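Local coordinates for protein transaminase (Bacillus megaterium, PDB 5G0A) that probably catalyses S-selective, pyridoxal-5'-phosphate-dependent transfer of amino groups between amines and carbonyl compounds, at residues B[366-371]-B[379-384]; B[23-28]-B[408-413]; B[94-99]-B[344-349]; B[36-39]-B[44-47]. All coordinates share one frame; numbering follows the deposited sequence.

Contact 1. Residues B[366-371]-B[379-384]; sequences SKLELL and GNFDGY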
loop_
_atom_site.group_PDB
_atom_site.type_symbol
_atom_site.label_atom_id
_atom_site.label_comp_id
_atom_site.label_asym_id
_atom_site.label_seq_id
_atom_site.Cartn_x
_atom_site.Cartn_y
_atom_site.Cartn_z
ATOM N N SER B 366 45.190 2.949 17.846
ATOM C CA SER B 366 46.411 2.323 18.398
ATOM C C SER B 366 46.116 1.294 19.499
ATOM O O SER B 366 46.797 0.269 19.607
ATOM C CB SER B 366 47.393 3.388 18.902
ATOM O OG SER B 366 46.984 3.939 20.148
ATOM N N LYS B 367 45.102 1.568 20.320
ATOM C CA LYS B 367 44.718 0.641 21.383
ATOM C C LYS B 367 44.071 -0.617 20.817
ATOM O O LYS B 367 44.332 -1.724 21.300
ATOM C CB LYS B 367 43.784 1.318 22.403
ATOM C CG LYS B 367 44.354 2.559 23.088
ATOM C CD LYS B 367 45.419 2.243 24.127
ATOM C CE LYS B 367 44.860 1.391 25.258
ATOM N NZ LYS B 367 45.775 1.411 26.434
ATOM N N LEU B 368 43.221 -0.457 19.800
ATOM C CA LEU B 368 42.596 -1.620 19.146
ATOM C C LEU B 368 43.614 -2.462 18.372
ATOM O O LEU B 368 43.523 -3.685 18.370
ATOM C CB LEU B 368 41.422 -1.207 18.242
ATOM C CG LEU B 368 40.181 -0.665 18.964
ATOM C CD1 LEU B 368 39.192 -0.078 17.968
ATOM C CD2 LEU B 368 39.507 -1.736 19.812
ATOM N N GLU B 369 44.566 -1.812 17.711
ATOM C CA GLU B 369 45.679 -2.542 17.075
ATOM C C GLU B 369 46.342 -3.495 18.075
ATOM O O GLU B 369 46.532 -4.677 17.783
ATOM C CB GLU B 369 46.722 -1.584 16.507
ATOM C CG GLU B 369 46.371 -0.979 15.160
ATOM C CD GLU B 369 47.430 -0.006 14.672
ATOM O OE1 GLU B 369 48.471 0.129 15.350
ATOM O OE2 GLU B 369 47.226 0.626 13.611
ATOM N N LEU B 370 46.658 -2.984 19.262
ATOM C CA LEU B 370 47.300 -3.790 20.306
ATOM C C LEU B 370 46.418 -4.936 20.803
ATOM O O LEU B 370 46.906 -6.050 21.010
ATOM C CB LEU B 370 47.769 -2.911 21.472
ATOM C CG LEU B 370 48.916 -1.930 21.210
ATOM C CD1 LEU B 370 48.954 -0.849 22.284
ATOM C CD2 LEU B 370 50.262 -2.646 21.108
ATOM N N LEU B 371 45.121 -4.669 20.979
ATOM C CA LEU B 371 44.161 -5.715 21.330
ATOM C C LEU B 371 44.036 -6.793 20.258
ATOM O O LEU B 371 43.926 -7.977 20.579
ATOM C CB LEU B 371 42.774 -5.123 21.646
ATOM C CG LEU B 371 42.627 -4.487 23.031
ATOM C CD1 LEU B 371 41.248 -3.855 23.210
ATOM C CD2 LEU B 371 42.885 -5.519 24.118
ATOM N N GLY B 379 38.515 -10.160 14.551
ATOM C CA GLY B 379 38.756 -10.421 13.127
ATOM C C GLY B 379 39.199 -9.177 12.388
ATOM O O GLY B 379 40.121 -9.217 11.562
ATOM N N ASN B 380 38.537 -8.066 12.692
ATOM C CA ASN B 380 38.855 -6.753 12.130
ATOM C C ASN B 380 38.246 -5.641 12.990
ATOM O O ASN B 380 37.427 -5.908 13.867
ATOM C CB ASN B 380 38.357 -6.626 10.686
ATOM C CG ASN B 380 38.981 -5.444 9.963
ATOM O OD1 ASN B 380 40.154 -5.136 10.164
ATOM N ND2 ASN B 380 38.195 -4.766 9.134
ATOM N N PHE B 381 38.684 -4.407 12.754
ATOM C CA PHE B 381 38.052 -3.246 13.367
ATOM C C PHE B 381 38.239 -2.071 12.434
ATOM O O PHE B 381 39.187 -2.025 11.633
ATOM C CB PHE B 381 38.615 -2.943 14.770
ATOM C CG PHE B 381 40.012 -2.387 14.762
ATOM C CD1 PHE B 381 40.236 -1.021 14.598
ATOM C CD2 PHE B 381 41.108 -3.236 14.910
ATOM C CE1 PHE B 381 41.528 -0.511 14.580
ATOM C CE2 PHE B 381 42.399 -2.731 14.892
ATOM C CZ PHE B 381 42.611 -1.373 14.722
ATOM N N ASP B 382 37.327 -1.116 12.540
ATOM C CA ASP B 382 37.310 0.009 11.650
ATOM C C ASP B 382 36.511 1.113 12.339
ATOM O O ASP B 382 35.737 0.846 13.261
ATOM C CB ASP B 382 36.652 -0.408 10.333
ATOM C CG ASP B 382 37.030 0.485 9.171
ATOM O OD1 ASP B 382 37.879 1.385 9.338
ATOM O OD2 ASP B 382 36.462 0.277 8.077
ATOM N N GLY B 383 36.697 2.340 11.887
ATOM C CA GLY B 383 36.045 3.477 12.539
ATOM C C GLY B 383 36.811 4.753 12.386
ATOM O O GLY B 383 37.670 4.868 11.514
ATOM N N TYR B 384 36.462 5.726 13.232
ATOM C CA TYR B 384 37.003 7.073 13.230
ATOM C C TYR B 384 36.380 7.840 14.397
ATOM O O TYR B 384 35.308 7.465 14.880
ATOM C CB TYR B 384 36.787 7.808 11.890
ATOM C CG TYR B 384 35.501 7.517 11.112
ATOM C CD1 TYR B 384 34.342 7.070 11.747
ATOM C CD2 TYR B 384 35.453 7.740 9.733
ATOM C CE1 TYR B 384 33.177 6.820 11.020
ATOM C CE2 TYR B 384 34.293 7.507 9.006
ATOM C CZ TYR B 384 33.159 7.060 9.658
ATOM O OH TYR B 384 32.008 6.821 8.935
#

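Contact 2. Residues B[23-28]-B[408-413]; sequences RTFSTQ and FTHGMN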
loop_
_atom_site.group_PDB
_atom_site.type_symbol
_atom_site.label_atom_id
_atom_site.label_comp_id
_atom_site.label_asym_id
_atom_site.label_seq_id
_atom_site.Cartn_x
_atom_site.Cartn_y
_atom_site.Cartn_z
ATOM N N ARG B 23 7.697 -2.122 28.822
ATOM C CA ARG B 23 9.019 -2.712 28.616
ATOM C C ARG B 23 9.402 -2.626 27.160
ATOM O O ARG B 23 8.537 -2.723 26.283
ATOM C CB ARG B 23 9.008 -4.201 28.982
ATOM C CG ARG B 23 8.659 -4.515 30.424
ATOM C CD ARG B 23 9.851 -4.277 31.351
ATOM N NE ARG B 23 10.197 -2.870 31.617
ATOM C CZ ARG B 23 9.606 -2.092 32.531
ATOM N NH1 ARG B 23 8.620 -2.558 33.290
ATOM N NH2 ARG B 23 10.025 -0.839 32.707
ATOM N N THR B 24 10.694 -2.438 26.926
ATOM C CA THR B 24 11.292 -2.634 25.601
ATOM C C THR B 24 12.506 -3.561 25.718
ATOM O O THR B 24 13.241 -3.524 26.705
ATOM C CB THR B 24 11.665 -1.305 24.918
ATOM O OG1 THR B 24 12.517 -0.522 25.773
ATOM C CG2 THR B 24 10.393 -0.517 24.578
ATOM N N PHE B 25 12.675 -4.412 24.708
ATOM C CA PHE B 25 13.776 -5.395 24.612
ATOM C C PHE B 25 13.801 -6.523 25.648
ATOM O O PHE B 25 14.383 -7.567 25.388
ATOM C CB PHE B 25 15.141 -4.705 24.478
ATOM C CG PHE B 25 15.201 -3.764 23.316
ATOM C CD1 PHE B 25 15.368 -4.253 22.021
ATOM C CD2 PHE B 25 15.042 -2.386 23.508
ATOM C CE1 PHE B 25 15.386 -3.385 20.931
ATOM C CE2 PHE B 25 15.074 -1.517 22.419
ATOM C CZ PHE B 25 15.239 -2.014 21.135
ATOM N N SER B 26 13.149 -6.309 26.789
ATOM C CA SER B 26 13.038 -7.309 27.848
ATOM C C SER B 26 11.569 -7.631 28.091
ATOM O O SER B 26 10.715 -6.758 28.043
ATOM C CB SER B 26 13.624 -6.794 29.174
ATOM O OG SER B 26 14.965 -6.351 29.050
ATOM N N THR B 27 11.274 -8.888 28.390
ATOM C CA THR B 27 9.973 -9.225 28.920
ATOM C C THR B 27 9.924 -8.679 30.366
ATOM O O THR B 27 10.966 -8.415 30.976
ATOM C CB THR B 27 9.729 -10.753 28.949
ATOM O OG1 THR B 27 10.619 -11.344 29.906
ATOM C CG2 THR B 27 9.976 -11.393 27.555
ATOM N N GLN B 28 8.717 -8.522 30.888
ATOM C CA GLN B 28 8.495 -8.055 32.254
ATOM C C GLN B 28 9.173 -9.022 33.237
ATOM O O GLN B 28 9.824 -8.589 34.196
ATOM C CB GLN B 28 6.993 -7.965 32.518
ATOM C CG GLN B 28 6.549 -7.498 33.910
ATOM C CD GLN B 28 6.842 -6.032 34.209
ATOM O OE1 GLN B 28 7.329 -5.280 33.365
ATOM N NE2 GLN B 28 6.534 -5.620 35.436
ATOM N N PHE B 408 19.678 -11.248 12.571
ATOM C CA PHE B 408 19.211 -11.886 13.811
ATOM C C PHE B 408 17.994 -11.146 14.369
ATOM O O PHE B 408 17.653 -10.062 13.888
ATOM C CB PHE B 408 20.346 -11.956 14.864
ATOM C CG PHE B 408 20.382 -10.773 15.816
ATOM C CD1 PHE B 408 20.507 -9.471 15.337
ATOM C CD2 PHE B 408 20.289 -10.972 17.198
ATOM C CE1 PHE B 408 20.520 -8.393 16.213
ATOM C CE2 PHE B 408 20.317 -9.898 18.079
ATOM C CZ PHE B 408 20.427 -8.609 17.586
ATOM N N THR B 409 17.336 -11.740 15.364
ATOM C CA THR B 409 16.270 -11.066 16.099
ATOM C C THR B 409 16.605 -11.125 17.592
ATOM O O THR B 409 17.441 -11.938 18.021
ATOM C CB THR B 409 14.872 -11.691 15.869
ATOM O OG1 THR B 409 14.745 -12.894 16.633
ATOM C CG2 THR B 409 14.617 -11.985 14.378
ATOM N N HIS B 410 15.949 -10.278 18.378
ATOM C CA HIS B 410 16.137 -10.303 19.823
ATOM C C HIS B 410 15.448 -11.497 20.506
ATOM O O HIS B 410 15.457 -11.610 21.730
ATOM C CB HIS B 410 15.710 -8.973 20.459
ATOM C CG HIS B 410 16.617 -7.829 20.122
ATOM N ND1 HIS B 410 16.366 -6.963 19.079
ATOM C CD2 HIS B 410 17.751 -7.386 20.715
ATOM C CE1 HIS B 410 17.324 -6.051 19.023
ATOM N NE2 HIS B 410 18.178 -6.286 20.007
ATOM N N GLY B 411 14.863 -12.382 19.702
ATOM C CA GLY B 411 14.315 -13.652 20.187
ATOM C C GLY B 411 15.419 -14.573 20.686
ATOM O O GLY B 411 15.164 -15.476 21.470
ATOM N N MET B 412 16.645 -14.328 20.230
ATOM C CA MET B 412 17.814 -15.110 20.632
ATOM C C MET B 412 18.078 -15.003 22.128
ATOM O O MET B 412 17.797 -13.978 22.750
ATOM C CB MET B 412 19.066 -14.617 19.903
ATOM C CG MET B 412 19.280 -15.177 18.513
ATOM S SD MET B 412 20.982 -14.896 17.987
ATOM C CE MET B 412 21.852 -16.167 18.909
ATOM N N ASN B 413 18.640 -16.070 22.684
ATOM C CA ASN B 413 19.155 -16.069 24.038
ATOM C C ASN B 413 20.454 -15.264 24.067
ATOM O O ASN B 413 21.375 -15.551 23.300
ATOM C CB ASN B 413 19.389 -17.514 24.509
ATOM C CG ASN B 413 19.439 -17.643 26.021
ATOM O OD1 ASN B 413 19.956 -16.773 26.723
ATOM N ND2 ASN B 413 18.913 -18.750 26.532
#

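Contact 3. Residues B[94-99]-B[344-349]; sequences KAKAAK and NLEVMM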
loop_
_atom_site.group_PDB
_atom_site.type_symbol
_atom_site.label_atom_id
_atom_site.label_comp_id
_atom_site.label_asym_id
_atom_site.label_seq_id
_atom_site.Cartn_x
_atom_site.Cartn_y
_atom_site.Cartn_z
ATOM N N LYS B 94 16.191 29.856 17.931
ATOM C CA LYS B 94 15.921 29.015 16.741
ATOM C C LYS B 94 16.698 29.539 15.513
ATOM O O LYS B 94 17.332 28.764 14.780
ATOM C CB LYS B 94 14.416 28.941 16.469
ATOM C CG LYS B 94 14.033 27.956 15.354
ATOM C CD LYS B 94 12.533 27.914 15.116
ATOM C CE LYS B 94 11.982 29.240 14.552
ATOM N NZ LYS B 94 10.504 29.147 14.362
ATOM N N ALA B 95 16.675 30.856 15.312
ATOM C CA ALA B 95 17.339 31.440 14.130
ATOM C C ALA B 95 18.857 31.273 14.248
ATOM O O ALA B 95 19.540 30.972 13.264
ATOM C CB ALA B 95 16.952 32.911 13.979
ATOM N N LYS B 96 19.369 31.436 15.464
ATOM C CA LYS B 96 20.795 31.308 15.719
ATOM C C LYS B 96 21.248 29.874 15.472
ATOM O O LYS B 96 22.295 29.654 14.880
ATOM C CB LYS B 96 21.136 31.715 17.150
ATOM C CG LYS B 96 22.620 31.659 17.461
ATOM C CD LYS B 96 22.854 32.364 18.787
ATOM C CE LYS B 96 23.965 31.690 19.554
ATOM N NZ LYS B 96 24.167 32.257 20.924
ATOM N N ALA B 97 20.459 28.891 15.925
ATOM C CA ALA B 97 20.871 27.501 15.757
ATOM C C ALA B 97 21.058 27.171 14.261
ATOM O O ALA B 97 22.004 26.478 13.887
ATOM C CB ALA B 97 19.862 26.537 16.394
ATOM N N ALA B 98 20.142 27.656 13.430
ATOM C CA ALA B 98 20.214 27.400 11.988
ATOM C C ALA B 98 21.419 28.129 11.371
ATOM O O ALA B 98 22.134 27.558 10.524
ATOM C CB ALA B 98 18.917 27.809 11.307
ATOM N N LYS B 99 21.644 29.366 11.818
ATOM C CA LYS B 99 22.808 30.167 11.366
ATOM C C LYS B 99 24.135 29.465 11.720
ATOM O O LYS B 99 25.054 29.400 10.899
ATOM C CB LYS B 99 22.745 31.604 11.925
ATOM C CG LYS B 99 23.951 32.488 11.538
ATOM C CD LYS B 99 25.079 32.337 12.534
ATOM C CE LYS B 99 26.244 33.290 12.259
ATOM N NZ LYS B 99 27.193 33.306 13.405
ATOM N N ASN B 344 25.174 23.787 22.883
ATOM C CA ASN B 344 25.928 22.582 22.556
ATOM C C ASN B 344 26.909 22.839 21.402
ATOM O O ASN B 344 28.095 22.502 21.482
ATOM C CB ASN B 344 24.941 21.470 22.172
ATOM C CG ASN B 344 25.626 20.228 21.688
ATOM O OD1 ASN B 344 26.339 19.568 22.430
ATOM N ND2 ASN B 344 25.351 19.860 20.441
ATOM N N LEU B 345 26.407 23.467 20.338
ATOM C CA LEU B 345 27.221 23.742 19.153
ATOM C C LEU B 345 28.311 24.783 19.464
ATOM O O LEU B 345 29.433 24.696 18.944
ATOM C CB LEU B 345 26.336 24.213 17.992
ATOM C CG LEU B 345 25.343 23.134 17.507
ATOM C CD1 LEU B 345 24.525 23.606 16.309
ATOM C CD2 LEU B 345 26.084 21.837 17.199
ATOM N N GLU B 346 27.969 25.755 20.303
ATOM C CA GLU B 346 28.942 26.819 20.651
ATOM C C GLU B 346 30.092 26.233 21.441
ATOM O O GLU B 346 31.248 26.568 21.183
ATOM C CB GLU B 346 28.259 27.955 21.411
ATOM C CG GLU B 346 27.495 28.872 20.464
ATOM C CD GLU B 346 26.493 29.747 21.173
ATOM O OE1 GLU B 346 26.284 29.560 22.387
ATOM O OE2 GLU B 346 25.905 30.613 20.504
ATOM N N VAL B 347 29.775 25.344 22.390
ATOM C CA VAL B 347 30.806 24.656 23.182
ATOM C C VAL B 347 31.674 23.742 22.312
ATOM O O VAL B 347 32.908 23.745 22.412
ATOM C CB VAL B 347 30.200 23.861 24.375
ATOM C CG1 VAL B 347 31.295 23.080 25.105
ATOM C CG2 VAL B 347 29.484 24.794 25.347
ATOM N N MET B 348 31.014 22.947 21.466
ATOM C CA MET B 348 31.692 22.093 20.508
ATOM C C MET B 348 32.689 22.891 19.648
ATOM O O MET B 348 33.813 22.457 19.452
ATOM C CB MET B 348 30.638 21.395 19.643
ATOM C CG MET B 348 30.911 19.932 19.430
ATOM S SD MET B 348 29.569 19.177 18.504
ATOM C CE MET B 348 28.753 18.227 19.802
ATOM N N MET B 349 32.288 24.058 19.153
ATOM C CA MET B 349 33.162 24.892 18.328
ATOM C C MET B 349 34.301 25.527 19.140
ATOM O O MET B 349 35.476 25.469 18.741
ATOM C CB MET B 349 32.361 25.989 17.614
ATOM C CG MET B 349 31.459 25.486 16.487
ATOM S SD MET B 349 30.626 26.827 15.610
ATOM C CE MET B 349 29.609 27.486 16.930
#

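Contact 4. Residues B[36-39]-B[44-47]; sequences IEST and LIMP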
loop_
_atom_site.group_PDB
_atom_site.type_symbol
_atom_site.label_atom_id
_atom_site.label_comp_id
_atom_site.label_asym_id
_atom_site.label_seq_id
_atom_site.Cartn_x
_atom_site.Cartn_y
_atom_site.Cartn_z
ATOM N N ILE B 36 19.544 5.104 37.414
ATOM C CA ILE B 36 20.631 6.067 37.292
ATOM C C ILE B 36 20.200 7.382 37.922
ATOM O O ILE B 36 19.243 8.025 37.464
ATOM C CB ILE B 36 21.045 6.269 35.817
ATOM C CG1 ILE B 36 21.448 4.924 35.190
ATOM C CG2 ILE B 36 22.138 7.333 35.701
ATOM C CD1 ILE B 36 22.647 4.237 35.869
ATOM N N GLU B 37 20.897 7.772 38.993
ATOM C CA GLU B 37 20.561 8.994 39.754
ATOM C C GLU B 37 21.092 10.289 39.141
ATOM O O GLU B 37 20.482 11.346 39.284
ATOM C CB GLU B 37 21.033 8.840 41.227
ATOM C CG GLU B 37 20.776 10.058 42.139
ATOM C CD GLU B 37 21.850 11.130 42.051
ATOM O OE1 GLU B 37 23.032 10.811 41.818
ATOM O OE2 GLU B 37 21.520 12.335 42.221
ATOM N N SER B 38 22.244 10.224 38.491
ATOM C CA SER B 38 22.852 11.409 37.892
ATOM C C SER B 38 23.918 10.952 36.920
ATOM O O SER B 38 24.256 9.763 36.869
ATOM C CB SER B 38 23.421 12.385 38.957
ATOM O OG SER B 38 24.443 11.756 39.724
ATOM N N THR B 39 24.419 11.890 36.126
ATOM C CA THR B 39 25.496 11.589 35.197
ATOM C C THR B 39 26.516 12.708 35.219
ATOM O O THR B 39 26.238 13.819 35.690
ATOM C CB THR B 39 24.954 11.472 33.759
ATOM O OG1 THR B 39 24.415 12.744 33.375
ATOM C CG2 THR B 39 23.868 10.408 33.675
ATOM N N LEU B 44 27.874 7.311 34.438
ATOM C CA LEU B 44 26.545 7.206 35.031
ATOM C C LEU B 44 26.731 6.897 36.519
ATOM O O LEU B 44 27.597 6.104 36.886
ATOM C CB LEU B 44 25.756 6.065 34.382
ATOM C CG LEU B 44 25.879 5.982 32.843
ATOM C CD1 LEU B 44 25.078 4.799 32.307
ATOM C CD2 LEU B 44 25.500 7.292 32.141
ATOM N N ILE B 45 25.905 7.514 37.355
ATOM C CA ILE B 45 26.024 7.344 38.801
ATOM C C ILE B 45 24.712 6.741 39.280
ATOM O O ILE B 45 23.647 7.294 39.059
ATOM C CB ILE B 45 26.349 8.674 39.527
ATOM C CG1 ILE B 45 27.718 9.228 39.096
ATOM C CG2 ILE B 45 26.363 8.488 41.049
ATOM C CD1 ILE B 45 27.687 10.192 37.935
ATOM N N MET B 46 24.803 5.599 39.952
ATOM C CA MET B 46 23.633 4.967 40.543
ATOM C C MET B 46 23.278 5.571 41.910
ATOM O O MET B 46 24.060 6.346 42.468
ATOM C CB MET B 46 23.860 3.457 40.641
ATOM C CG MET B 46 24.155 2.823 39.288
ATOM S SD MET B 46 24.243 1.034 39.372
ATOM C CE MET B 46 22.529 0.572 39.623
ATOM N N PRO B 47 22.083 5.248 42.444
ATOM C CA PRO B 47 21.681 5.888 43.702
ATOM C C PRO B 47 22.642 5.591 44.866
ATOM O O PRO B 47 22.750 6.393 45.765
ATOM C CB PRO B 47 20.312 5.272 43.995
ATOM C CG PRO B 47 19.755 4.874 42.646
ATOM C CD PRO B 47 20.957 4.523 41.797
HETATM O O HOH W 1 24.216 9.049 43.708
#

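Contact 1. Residues B[366-371]-B[379-384]
L368 on the helix and F381 on the strand make the main apolar contact. The CB of L368 stands almost squarely over the middle of the F381 ring, 3.6 Å from its centroid and only 5° off the normal, a CH-pi contact. One branch adds to it: L368 CD1 reaches F381 CD1 at 3.7 Å, so the leucine spans the ring from centre to rim. A branched aliphatic chain suits this place because it offers C-H groups, and no polar atom, to a buried aromatic face. F381 has CG between its backbone N and carbonyl carbon (chi1 72°), a sterically less favoured choice that turns the ring toward the helix.

Segment 366-371 belongs to helix 353-374, which packs against the edge strand 378-384 of a three-stranded antiparallel sheet; W388 of the next strand touches both L368 and F381 and widens the apolar layer.

E369 makes a second, marginal kind of contact. Its CG lies in the plane of the ring at the edge, 3.8 Å from F381 CZ, and its backbone N is 3.6 Å from the same atom, approaching obliquely. The carboxylate itself is carried on to an exposed position, as suits a charge.

Between the two segments the contact is apolar; K367 turns away to a salt bridge with D455 of helix 451-468. Within the strand, G383 N makes a weak bond of 3.0 Å to D382 OD1. The backbone angles of G383 would jam a side chain against the carbonyl of D382, which calls for glycine.

Contact 2. Residues B[23-28]-B[408-413]
F25 and H410 face each other from two irregular loops, their CA atoms 7.3 Å apart, and H410 sits in a type I beta turn running from T409 to M412.

The rings form a T-shaped pair in which the edge of F25 points at the face of H410. Their centroids are 5.1 Å apart and the planes stand at 65°. In H410, CG lies anti to the carbonyl carbon (chi1 -69°), which presents the imidazole face to F25. The leading edge is CD1 and CE1: F25 CE1 is 3.8 Å from H410 CE1, while F25 CD1 lies over the middle of the imidazole. On the opposite face of the imidazole, F408 CZ lies 4.0 Å above the plane, displaced toward the rim of H410, so the histidine is held between two phenylalanines. Y164 adds a third aromatic neighbour, meeting both F25 and H410.

Each loop is braced from within. G411 N donates to T409 OG1 at 3.1 Å, an ST turn that steadies the backbone just beyond H410. In the other loop R23 NH1 meets Q28 OE1 at 3.0 Å, in the guanidinium plane and on a lone pair of the amide oxygen; K114 of the second subunit also bonds to that oxygen.

Histidine suits a place that needs both a flat face and a polar rim: the imidazole takes the phenylalanine edge while H410 ND1 hydrogen-bonds to E326 of the second subunit, whose carboxylate would probably favour a proton on that nitrogen.

Contact 3. Residues B[94-99]-B[344-349]
L345 is the first residue of 344-349 to face the other helix, pointing its side chain toward A97. The approach is distant: L345 CD1 comes to 4.5 Å from A97 O, and A97 CB stays 5.5 Å from L345 CD1. The leucine packs instead on I100 and I101 further along helix 92-105, while the small A97 side chain touches V341 and C342 of helix 335-350; an apolar pair suits this buried side.

E346 follows and carries the polar part. Its CG is anti to the carbonyl carbon (chi1 -79°), and the chain then runs out extended toward K96, which it meets at about a right angle. K96 leaves its helix with CG anti to the backbone N (chi1 -178°) and bends at chi3 (145°, off a staggered value), which brings its end across the glutamate. The ammonium of K96 and the carboxylate form a salt bridge. The pairing of charges is plain, but its exact geometry is doubtful, because OE2 is modelled too close to the lysine; E346 OE1 makes a second, longer approach, 3.7 Å from K96 NZ. Long, flexible charged chains suit this partly exposed surface. A methionine in place of K96 would probably leave the E346 carboxylate without its positive mate and remove the polar tie between the helices.

M349, one turn beyond L345, packs on I100 and D104. Helices 335-350 and 92-105 thus lie beside each other, and the inner side of the latter rests on F117 of strand 112-118, while A95 and K99 pack on W16 of the second subunit.

Contact 4. Residues B[36-39]-B[44-47]
The carboxylate of E37 is the flat group at this join, its OE1 4.1 Å from I45 CG2 beside it. The hydroxyl of S38 meets it from above the carboxylate plane, 45° out of it, donating to OE1 of E37 at 2.7 Å from S38 OG. A water donates to the same oxygen and to M46 O, bridging the segments. The bend of E37 at chi2 (-84°) brings OE1 alongside I45 CG2 and within reach of S38 OG. Nearer the backbone, E37 CB packs 3.9 Å from P47 CA, against the puckered aliphatic ring of the proline.

The backbone bonds join on I45. Its carbonyl oxygen accepts from two donors, E37 N at 2.8 Å and S38 N at 3.3 Å, and I45 N returns a bond to S38 O at 2.8 Å. The side chains of S38 and I45 share one face, where S38 OG lies 3.6 Å from I45 CB; CD1 of I45 extends over the backbone to T39. A glycine in place of I45 would probably strip this apolar cover from S38 and T39 and leave the E37 carboxylate without the methyl beside it.

On the other face T39 and L44 lie side by side, pointing the same way, their methyls in contact. The end of I36 adds to them, its CD1 3.9 Å from L44 CB; beta-branched and aliphatic residues suit such a buried face. Y89 of the second subunit packs on I36 and L44.

With E37 and S38 both opposite I45, this is a classic beta bulge at the open end of the antiparallel hairpin 38-40/43-45.

In the fold
Contact 2, between segments 380 residues apart at their closest ends, closes a chain loop within which the other three contacts are nested. Contacts 2, 3 and 4 touch the second subunit; no other chain touches contact 1. Contacts 2 and 3 lie on opposite sides of the chain's centre, their own centres 38 Å apart, while contact 4 approaches each of them to about 12 and 13 Å between nearest atoms. By the same measure contact 1 is about 17 Å from contact 2, and helices 335-350 and 353-374 link contacts 3 and 1 in sequence. The F25 side chain is about 10 Å from a bound pyridoxal-5'-phosphate, placing contact 2 near the active site, though F25 does not line the cofactor pocket.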